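Local coordinates for uncharacterized protein AF_1796 (Archaeoglobus fulgidus, PDB 1VIM), which is of unknown function but, as a member of the PHI subfamily of SIS proteins, probably binds a carbohydrate derivative and may act as an isomerase, at residues E39-I44 with A175-Q180; N30-E35 with V136-K141; A62-M67 with T165-L170. One frame throughout, in Å; residues are numbered along the deposited sequence. Where two conformers were deposited one is given.

How the interactions relate
Starting from the N terminus, residues 30-35, at the junction of helices 12-31 and 34-46, open interaction 2, and the next turns of helix 34-46 open interaction 1. Helix 56-71 then opens interaction 3. Strand 136-139 closes interaction 2 over a loop of 100 residues. Helix 160-181 closes the other two, first interaction 3 and then, ten residues further on, interaction 1. Interaction 3 therefore lies wholly within the loop of interaction 1, whereas interaction 2 crosses both. Together they bind the edge strand of the parallel sheet and helices 34-46 and 56-71 to one another and to helix 160-181. M40, F169 and L170 help join the three contacts.

Interaction 1: residues E39-I44 with A175-Q180; sequences EMIKLI and AEIMMQ
E176, whose CG lies 3.8 Å from I41 CD1, has a carboxylate oxygen, OE2, that two groups grip: Q180 NE2 at 3.2 Å and H11 ND1 of the second subunit. The Q180 bond is moderately straight (153° at the hydrogen) and uses the anti lone pair of OE2. The other oxygen, OE1, bonds to L14 N of that subunit, so a buried carboxylate is satisfied at both ends. E176 and Q180 stand one helical turn apart, and the bend of E176 at chi2 (66°) swings its carboxylate to where Q180 NE2 reaches it. The bond helps to hold the Q180 amide, which comes at I41 from the opposite direction: its OE1 rests 3.6 Å from I41 CG2 and its NE2 3.9 Å from I41 CD1. I41 and I177 pass each other in opposite directions, CG1 to CG1 at 4.1 Å. Branched isoleucine suits this place because its separate arms reach three neighbours at once. The segment axes cross at 65° and stay 11.6 Å apart, a wide separation filled by the side chains of I41, I177, E176 and Q180. The contact joins two of the helices that flank the parallel sheet of the SIS fold. Around this crossing of helices 34-46 and 160-181, M40 packs on strands 118-123 and 136-139, I41 also meets L173, and I177 rests on L72 and Y74, just beyond helix 56-71.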
loop_
_atom_site.group_PDB
_atom_site.type_symbol
_atom_site.label_atom_id
_atom_site.label_comp_id
_atom_site.label_asym_id
_atom_site.label_seq_id
_atom_site.Cartn_x
_atom_site.Cartn_y
_atom_site.Cartn_z
ATOM N N GLU A 39 -26.035 -13.080 11.352
ATOM C CA GLU A 39 -25.138 -12.938 12.513
ATOM C C GLU A 39 -23.954 -12.032 12.162
ATOM O O GLU A 39 -23.512 -11.205 12.972
ATOM C CB GLU A 39 -24.621 -14.301 12.994
ATOM C CG GLU A 39 -25.696 -15.179 13.617
ATOM C CD GLU A 39 -25.277 -16.634 13.709
ATOM O OE1 GLU A 39 -24.107 -16.956 13.381
ATOM O OE2 GLU A 39 -26.131 -17.465 14.112
ATOM N N MET A 40 -23.425 -12.203 10.953
ATOM C CA MET A 40 -22.329 -11.342 10.488
ATOM C C MET A 40 -22.761 -9.881 10.393
ATOM O O MET A 40 -22.061 -8.983 10.874
ATOM C CB MET A 40 -21.788 -11.838 9.136
ATOM C CG MET A 40 -20.700 -10.949 8.548
ATOM S SD MET A 40 -19.942 -11.736 7.116
ATOM C CE MET A 40 -18.649 -10.530 6.717
ATOM N N ILE A 41 -23.932 -9.636 9.795
ATOM C CA ILE A 41 -24.467 -8.271 9.735
ATOM C C ILE A 41 -24.649 -7.689 11.133
ATOM O O ILE A 41 -24.286 -6.545 11.394
ATOM C CB ILE A 41 -25.798 -8.226 8.950
ATOM C CG1 ILE A 41 -25.501 -8.502 7.480
ATOM C CG2 ILE A 41 -26.488 -6.845 9.080
ATOM C CD1 ILE A 41 -26.745 -8.701 6.619
ATOM N N LYS A 42 -25.216 -8.485 12.046
ATOM C CA LYS A 42 -25.417 -8.035 13.412
ATOM C C LYS A 42 -24.105 -7.603 14.094
ATOM O O LYS A 42 -24.063 -6.546 14.745
ATOM C CB LYS A 42 -26.115 -9.119 14.241
ATOM C CG LYS A 42 -26.374 -8.720 15.684
ATOM N N LEU A 43 -23.032 -8.394 13.938
ATOM C CA LEU A 43 -21.744 -8.008 14.534
ATOM C C LEU A 43 -21.167 -6.751 13.888
ATOM O O LEU A 43 -20.621 -5.876 14.577
ATOM C CB LEU A 43 -20.711 -9.137 14.483
ATOM C CG LEU A 43 -20.911 -10.364 15.370
ATOM C CD1 LEU A 43 -19.620 -11.167 15.417
ATOM C CD2 LEU A 43 -21.303 -9.953 16.776
ATOM N N ILE A 44 -21.250 -6.655 12.561
ATOM C CA ILE A 44 -20.791 -5.438 11.887
ATOM C C ILE A 44 -21.550 -4.199 12.394
ATOM O O ILE A 44 -20.965 -3.148 12.646
ATOM C CB ILE A 44 -20.907 -5.597 10.335
ATOM C CG1 ILE A 44 -19.783 -6.513 9.823
ATOM C CG2 ILE A 44 -20.842 -4.230 9.629
ATOM C CD1 ILE A 44 -20.026 -7.016 8.355
ATOM N N ALA A 175 -25.105 -5.265 -0.752
ATOM C CA ALA A 175 -26.444 -5.055 -1.292
ATOM C C ALA A 175 -27.491 -5.256 -0.192
ATOM O O ALA A 175 -28.471 -4.502 -0.102
ATOM C CB ALA A 175 -26.671 -6.005 -2.435
ATOM N N GLU A 176 -27.313 -6.288 0.620
ATOM C CA GLU A 176 -28.260 -6.604 1.689
ATOM C C GLU A 176 -28.271 -5.523 2.760
ATOM O O GLU A 176 -29.344 -5.078 3.201
ATOM C CB GLU A 176 -27.902 -7.958 2.289
ATOM C CG GLU A 176 -28.803 -8.391 3.435
ATOM C CD GLU A 176 -30.241 -8.661 3.019
ATOM O OE1 GLU A 176 -30.516 -8.873 1.814
ATOM O OE2 GLU A 176 -31.099 -8.666 3.939
ATOM N N ILE A 177 -27.089 -5.074 3.176
ATOM C CA ILE A 177 -27.006 -3.986 4.150
ATOM C C ILE A 177 -27.628 -2.706 3.600
ATOM O O ILE A 177 -28.334 -1.996 4.328
ATOM C CB ILE A 177 -25.540 -3.767 4.608
ATOM C CG1 ILE A 177 -25.034 -5.000 5.374
ATOM C CG2 ILE A 177 -25.451 -2.521 5.495
ATOM C CD1 ILE A 177 -23.516 -5.069 5.577
ATOM N N MET A 178 -27.425 -2.420 2.324
ATOM C CA MET A 178 -28.049 -1.219 1.754
ATOM C C MET A 178 -29.559 -1.288 1.859
ATOM O O MET A 178 -30.196 -0.309 2.247
ATOM C CB MET A 178 -27.664 -1.040 0.300
ATOM C CG MET A 178 -26.217 -0.612 0.108
ATOM S SD MET A 178 -25.728 -0.683 -1.608
ATOM C CE MET A 178 -26.706 0.729 -2.313
ATOM N N MET A 179 -30.120 -2.441 1.513
ATOM C CA MET A 179 -31.563 -2.655 1.631
ATOM C C MET A 179 -32.028 -2.434 3.069
ATOM O O MET A 179 -33.008 -1.694 3.300
ATOM C CB MET A 179 -31.964 -4.041 1.099
ATOM C CG MET A 179 -33.467 -4.354 1.192
ATOM S SD MET A 179 -33.893 -5.093 2.774
ATOM C CE MET A 179 -35.655 -5.350 2.571
ATOM N N GLN A 180 -31.342 -3.034 4.040
ATOM C CA GLN A 180 -31.743 -2.943 5.451
ATOM C C GLN A 180 -31.698 -1.526 5.982
ATOM O O GLN A 180 -32.547 -1.135 6.799
ATOM C CB GLN A 180 -30.886 -3.849 6.333
ATOM C CG GLN A 180 -31.114 -5.323 6.089
ATOM C CD GLN A 180 -30.380 -6.211 7.065
ATOM O OE1 GLN A 180 -29.776 -5.734 8.028
ATOM N NE2 GLN A 180 -30.450 -7.510 6.837
#

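Interaction 2: residues N30-E35 with V136-K141; sequences NHIDLE and VVMVVK
I32 holds its CG1 arm anti to the backbone N (chi1 -171°), which swings that arm toward M138. The methionine begins extended and then bends twice, at chi2 (70°) and chi3 (-118°), so that its terminal methyl turns back to meet the isoleucine. The I32 setting leaves CG2 between the backbone N and the carbonyl carbon, an arrangement a helix rarely tolerates in isoleucine, but I32 is the first residue to leave helical geometry at the end of helix 12-31. The touching itself is light: M138 CE lies 4.1 Å from I32 CG1 and 4.2 Å from the carbonyl O of D33. Unbranched and flexible, methionine suits a gap across which the nearest CA atoms, those of I32 and V140, are 7.7 Å apart. I32 further touches L14 of the second subunit.

The polar link is made by a water. It accepts from D33 N at 3.0 Å and donates to V139 O at 2.9 Å, joining the main chain of the turn to that of the strand where no direct backbone bond is made. D33 is also the N-cap of helix 34-46. Its OD1 accepts from T36 N and, weakly, from E35 N at 3.1 Å; a short acidic side chain is well placed here to receive the N-H groups of the first turn, and its negative charge probably interacts favourably with the positive end of the helix dipole.

The contact ties the turn between two helices to the sheet they flank. Strand 136-139, at the edge of the parallel sheet within the chain, bonds to strand 118-123 through V136 and M138. V136 packs against T36 and L43 of helix 34-46, while I32 and M138 both lean on F169 of helix 160-181.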
loop_
_atom_site.group_PDB
_atom_site.type_symbol
_atom_site.label_atom_id
_atom_site.label_comp_id
_atom_site.label_asym_id
_atom_site.label_seq_id
_atom_site.Cartn_x
_atom_site.Cartn_y
_atom_site.Cartn_z
ATOM N N ASN A 30 -27.396 -21.347 -3.819
ATOM C CA ASN A 30 -28.217 -22.461 -3.341
ATOM C C ASN A 30 -27.825 -23.010 -1.966
ATOM O O ASN A 30 -28.581 -23.787 -1.357
ATOM C CB ASN A 30 -28.285 -23.544 -4.419
ATOM C CG ASN A 30 -29.012 -23.061 -5.675
ATOM O OD1 ASN A 30 -29.869 -22.162 -5.612
ATOM N ND2 ASN A 30 -28.665 -23.637 -6.822
ATOM N N HIS A 31 -26.681 -22.570 -1.441
ATOM C CA HIS A 31 -26.154 -23.167 -0.216
ATOM C C HIS A 31 -25.745 -22.207 0.878
ATOM O O HIS A 31 -25.468 -22.631 2.007
ATOM C CB HIS A 31 -25.033 -24.153 -0.546
ATOM C CG HIS A 31 -25.536 -25.385 -1.229
ATOM N ND1 HIS A 31 -25.284 -25.664 -2.556
ATOM C CD2 HIS A 31 -26.351 -26.372 -0.785
ATOM C CE1 HIS A 31 -25.883 -26.796 -2.886
ATOM N NE2 HIS A 31 -26.544 -27.238 -1.834
ATOM N N ILE A 32 -25.738 -20.920 0.569
ATOM C CA ILE A 32 -25.356 -19.917 1.564
ATOM C C ILE A 32 -26.196 -20.026 2.839
ATOM O O ILE A 32 -27.419 -20.241 2.786
ATOM C CB ILE A 32 -25.423 -18.508 0.943
ATOM C CG1 ILE A 32 -24.807 -17.470 1.886
ATOM C CG2 ILE A 32 -26.850 -18.132 0.518
ATOM C CD1 ILE A 32 -24.621 -16.126 1.224
ATOM N N ASP A 33 -25.527 -19.929 3.984
ATOM C CA ASP A 33 -26.200 -20.011 5.270
ATOM C C ASP A 33 -26.711 -18.626 5.659
ATOM O O ASP A 33 -25.949 -17.749 6.077
ATOM C CB ASP A 33 -25.253 -20.570 6.327
ATOM C CG ASP A 33 -25.919 -20.793 7.668
ATOM O OD1 ASP A 33 -26.967 -20.173 7.958
ATOM O OD2 ASP A 33 -25.433 -21.573 8.516
ATOM N N LEU A 34 -28.013 -18.435 5.500
ATOM C CA LEU A 34 -28.633 -17.123 5.671
ATOM C C LEU A 34 -28.641 -16.682 7.133
ATOM O O LEU A 34 -28.587 -15.494 7.419
ATOM C CB LEU A 34 -30.056 -17.118 5.095
ATOM C CG LEU A 34 -30.114 -17.406 3.590
ATOM C CD1 LEU A 34 -31.552 -17.591 3.105
ATOM C CD2 LEU A 34 -29.445 -16.272 2.835
ATOM N N GLU A 35 -28.699 -17.650 8.049
ATOM C CA GLU A 35 -28.648 -17.375 9.487
ATOM C C GLU A 35 -27.285 -16.751 9.810
ATOM O O GLU A 35 -27.178 -15.751 10.527
ATOM C CB GLU A 35 -28.827 -18.678 10.287
ATOM C CG GLU A 35 -30.239 -19.238 10.299
ATOM C CD GLU A 35 -30.333 -20.603 10.972
ATOM O OE1 GLU A 35 -29.961 -20.718 12.162
ATOM O OE2 GLU A 35 -30.777 -21.566 10.307
ATOM N N VAL A 136 -18.267 -15.721 14.490
ATOM C CA VAL A 136 -19.132 -16.053 13.369
ATOM C C VAL A 136 -18.221 -16.606 12.288
ATOM O O VAL A 136 -17.197 -15.984 11.934
ATOM C CB VAL A 136 -19.878 -14.809 12.815
ATOM C CG1 VAL A 136 -20.622 -15.141 11.555
ATOM C CG2 VAL A 136 -20.837 -14.242 13.869
ATOM N N VAL A 137 -18.560 -17.792 11.805
ATOM C CA VAL A 137 -17.812 -18.461 10.748
ATOM C C VAL A 137 -18.679 -18.399 9.498
ATOM O O VAL A 137 -19.705 -19.093 9.409
ATOM C CB VAL A 137 -17.503 -19.920 11.131
ATOM C CG1 VAL A 137 -16.773 -20.640 10.002
ATOM C CG2 VAL A 137 -16.736 -19.963 12.453
ATOM N N MET A 138 -18.297 -17.529 8.563
ATOM C CA MET A 138 -19.042 -17.328 7.345
ATOM C C MET A 138 -18.401 -18.166 6.251
ATOM O O MET A 138 -17.339 -17.815 5.718
ATOM C CB MET A 138 -19.072 -15.828 7.023
ATOM C CG MET A 138 -19.887 -15.436 5.822
ATOM S SD MET A 138 -21.684 -15.633 6.108
ATOM C CE MET A 138 -22.037 -16.822 4.907
ATOM N N VAL A 139 -19.003 -19.325 5.981
ATOM C CA VAL A 139 -18.386 -20.282 5.082
ATOM C C VAL A 139 -18.696 -19.937 3.649
ATOM O O VAL A 139 -19.852 -19.846 3.243
ATOM C CB VAL A 139 -18.842 -21.708 5.393
ATOM C CG1 VAL A 139 -18.170 -22.679 4.437
ATOM C CG2 VAL A 139 -18.496 -22.056 6.838
ATOM N N VAL A 140 -17.636 -19.683 2.897
ATOM C CA VAL A 140 -17.709 -19.438 1.469
ATOM C C VAL A 140 -16.695 -20.377 0.864
ATOM O O VAL A 140 -15.502 -20.194 1.049
ATOM C CB VAL A 140 -17.364 -17.953 1.121
ATOM C CG1 VAL A 140 -17.442 -17.730 -0.348
ATOM C CG2 VAL A 140 -18.338 -16.985 1.868
ATOM N N LYS A 141 -17.168 -21.422 0.195
ATOM C CA LYS A 141 -16.262 -22.461 -0.351
ATOM C C LYS A 141 -15.496 -22.002 -1.563
ATOM O O LYS A 141 -16.019 -21.251 -2.382
ATOM C CB LYS A 141 -17.063 -23.678 -0.824
ATOM C CG LYS A 141 -18.004 -24.257 0.181
ATOM C CD LYS A 141 -17.239 -24.800 1.380
ATOM C CE LYS A 141 -16.545 -26.109 1.064
ATOM N NZ LYS A 141 -15.379 -26.370 1.969
HETATM O O HOH W 1 -22.547 -20.386 4.254
#

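Interaction 3: residues A62-M67 with T165-L170; sequences AKAFAM and TAMIFL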
loop_
_atom_site.group_PDB
_atom_site.type_symbol
_atom_site.label_atom_id
_atom_site.label_comp_id
_atom_site.label_asym_id
_atom_site.label_seq_id
_atom_site.Cartn_x
_atom_site.Cartn_y
_atom_site.Cartn_z
ATOM N N ALA A 62 -10.302 -7.852 1.119
ATOM C CA ALA A 62 -10.591 -7.215 2.396
ATOM C C ALA A 62 -10.642 -5.697 2.209
ATOM O O ALA A 62 -11.536 -5.043 2.756
ATOM C CB ALA A 62 -9.544 -7.593 3.413
ATOM N N LYS A 63 -9.694 -5.136 1.452
ATOM C CA LYS A 63 -9.685 -3.699 1.168
ATOM C C LYS A 63 -10.911 -3.269 0.374
ATOM O O LYS A 63 -11.546 -2.260 0.685
ATOM C CB LYS A 63 -8.398 -3.255 0.483
ATOM C CG LYS A 63 -7.200 -3.191 1.400
ATOM C CD LYS A 63 -5.948 -2.759 0.636
ATOM C CE LYS A 63 -4.936 -2.283 1.681
ATOM N NZ LYS A 63 -3.781 -1.581 1.038
ATOM N N ALA A 64 -11.299 -4.059 -0.630
ATOM C CA ALA A 64 -12.486 -3.711 -1.402
ATOM C C ALA A 64 -13.719 -3.672 -0.515
ATOM O O ALA A 64 -14.550 -2.751 -0.639
ATOM C CB ALA A 64 -12.698 -4.695 -2.523
ATOM N N PHE A 65 -13.839 -4.644 0.393
ATOM C CA PHE A 65 -14.962 -4.687 1.302
ATOM C C PHE A 65 -14.909 -3.523 2.285
ATOM O O PHE A 65 -15.949 -2.856 2.540
ATOM C CB PHE A 65 -14.947 -6.027 2.010
ATOM C CG PHE A 65 -16.083 -6.224 2.998
ATOM C CD1 PHE A 65 -17.400 -6.024 2.628
ATOM C CD2 PHE A 65 -15.801 -6.676 4.272
ATOM C CE1 PHE A 65 -18.429 -6.250 3.543
ATOM C CE2 PHE A 65 -16.852 -6.910 5.204
ATOM C CZ PHE A 65 -18.158 -6.681 4.811
ATOM N N ALA A 66 -13.729 -3.255 2.844
ATOM C CA ALA A 66 -13.617 -2.138 3.809
ATOM C C ALA A 66 -14.024 -0.805 3.151
ATOM O O ALA A 66 -14.711 0.034 3.749
ATOM C CB ALA A 66 -12.204 -2.043 4.375
ATOM N N MET A 67 -13.617 -0.602 1.899
ATOM C CA MET A 67 -13.947 0.628 1.218
ATOM C C MET A 67 -15.480 0.762 1.113
ATOM O O MET A 67 -16.042 1.812 1.377
ATOM C CB MET A 67 -13.306 0.653 -0.165
ATOM C CG MET A 67 -13.601 1.959 -0.913
ATOM S SD MET A 67 -13.022 2.023 -2.583
ATOM C CE MET A 67 -11.237 2.253 -2.357
ATOM N N THR A 165 -15.292 -16.006 -5.193
ATOM C CA THR A 165 -16.576 -16.260 -4.564
ATOM C C THR A 165 -16.733 -15.371 -3.327
ATOM O O THR A 165 -17.822 -14.853 -3.063
ATOM C CB THR A 165 -16.691 -17.745 -4.190
ATOM O OG1 THR A 165 -16.489 -18.546 -5.365
ATOM C CG2 THR A 165 -18.125 -18.092 -3.734
ATOM N N ALA A 166 -15.656 -15.194 -2.570
ATOM C CA ALA A 166 -15.688 -14.342 -1.389
ATOM C C ALA A 166 -15.946 -12.880 -1.787
ATOM O O ALA A 166 -16.733 -12.182 -1.141
ATOM C CB ALA A 166 -14.377 -14.488 -0.576
ATOM N N MET A 167 -15.321 -12.419 -2.866
ATOM C CA MET A 167 -15.565 -11.069 -3.342
ATOM C C MET A 167 -17.030 -10.896 -3.702
ATOM O O MET A 167 -17.671 -9.896 -3.312
ATOM C CB MET A 167 -14.682 -10.751 -4.557
ATOM C CG MET A 167 -14.724 -9.263 -4.946
ATOM S SD MET A 167 -14.098 -8.030 -3.683
ATOM C CE MET A 167 -15.613 -7.512 -2.695
ATOM N N ILE A 168 -17.583 -11.858 -4.431
ATOM C CA ILE A 168 -18.973 -11.755 -4.865
ATOM C C ILE A 168 -19.907 -11.801 -3.651
ATOM O O ILE A 168 -20.861 -11.012 -3.547
ATOM C CB ILE A 168 -19.279 -12.904 -5.852
ATOM C CG1 ILE A 168 -18.607 -12.617 -7.191
ATOM C CG2 ILE A 168 -20.793 -13.051 -6.046
ATOM C CD1 ILE A 168 -18.471 -13.839 -8.086
ATOM N N PHE A 169 -19.626 -12.700 -2.702
ATOM C CA PHE A 169 -20.369 -12.739 -1.458
ATOM C C PHE A 169 -20.355 -11.402 -0.717
ATOM O O PHE A 169 -21.392 -10.932 -0.229
ATOM C CB PHE A 169 -19.867 -13.846 -0.520
ATOM C CG PHE A 169 -20.388 -13.695 0.865
ATOM C CD1 PHE A 169 -21.741 -13.913 1.137
ATOM C CD2 PHE A 169 -19.560 -13.221 1.872
ATOM C CE1 PHE A 169 -22.218 -13.698 2.419
ATOM C CE2 PHE A 169 -20.032 -13.031 3.151
ATOM C CZ PHE A 169 -21.362 -13.258 3.423
ATOM N N LEU A 170 -19.172 -10.803 -0.573
ATOM C CA LEU A 170 -19.077 -9.538 0.192
ATOM C C LEU A 170 -19.837 -8.410 -0.517
ATOM O O LEU A 170 -20.452 -7.563 0.147
ATOM C CB LEU A 170 -17.616 -9.192 0.457
ATOM C CG LEU A 170 -16.985 -10.186 1.450
ATOM C CD1 LEU A 170 -15.456 -10.048 1.490
ATOM C CD2 LEU A 170 -17.556 -10.032 2.837
#
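L170 and F65 make the CH-pi part of this contact. The leucine methyl CD2 stands 3.8 Å from the centroid of the F65 ring and only 3° off its normal, so it sits over the middle of one face. With CG anti to the backbone N (chi1 -180°), F65 carries its ring out toward helix 160-181, where it meets L170 at about a right angle. A phenylalanine offers a broad flat surface here; one branch of the forked leucine covers the ring face while the other packs at the root of the ring.

Plain apolar packing completes the contact. L170 CB lies 3.8 Å from F65 CD1, and L170 CD1 rests 4.1 Å from F65 CB. One turn earlier, the bend of M167 at chi2 (62°) brings SD within 3.8 Å of A64 CB, and the turn at chi3 lays CE 4.1 Å from the same methyl. Alanine, with only a methyl, leaves room for the sulfur. M167 also reaches L164 of the second subunit.

The backbones approach to 6.5 Å between the CA atoms of F65 and L170. Helix 56-71 thus joins helix 160-181 to the sheet, its A62 and A66 set against V52 of strand 50-53. Helix 34-46 adjoins both helices, I44 meeting F65 and M40 meeting L170.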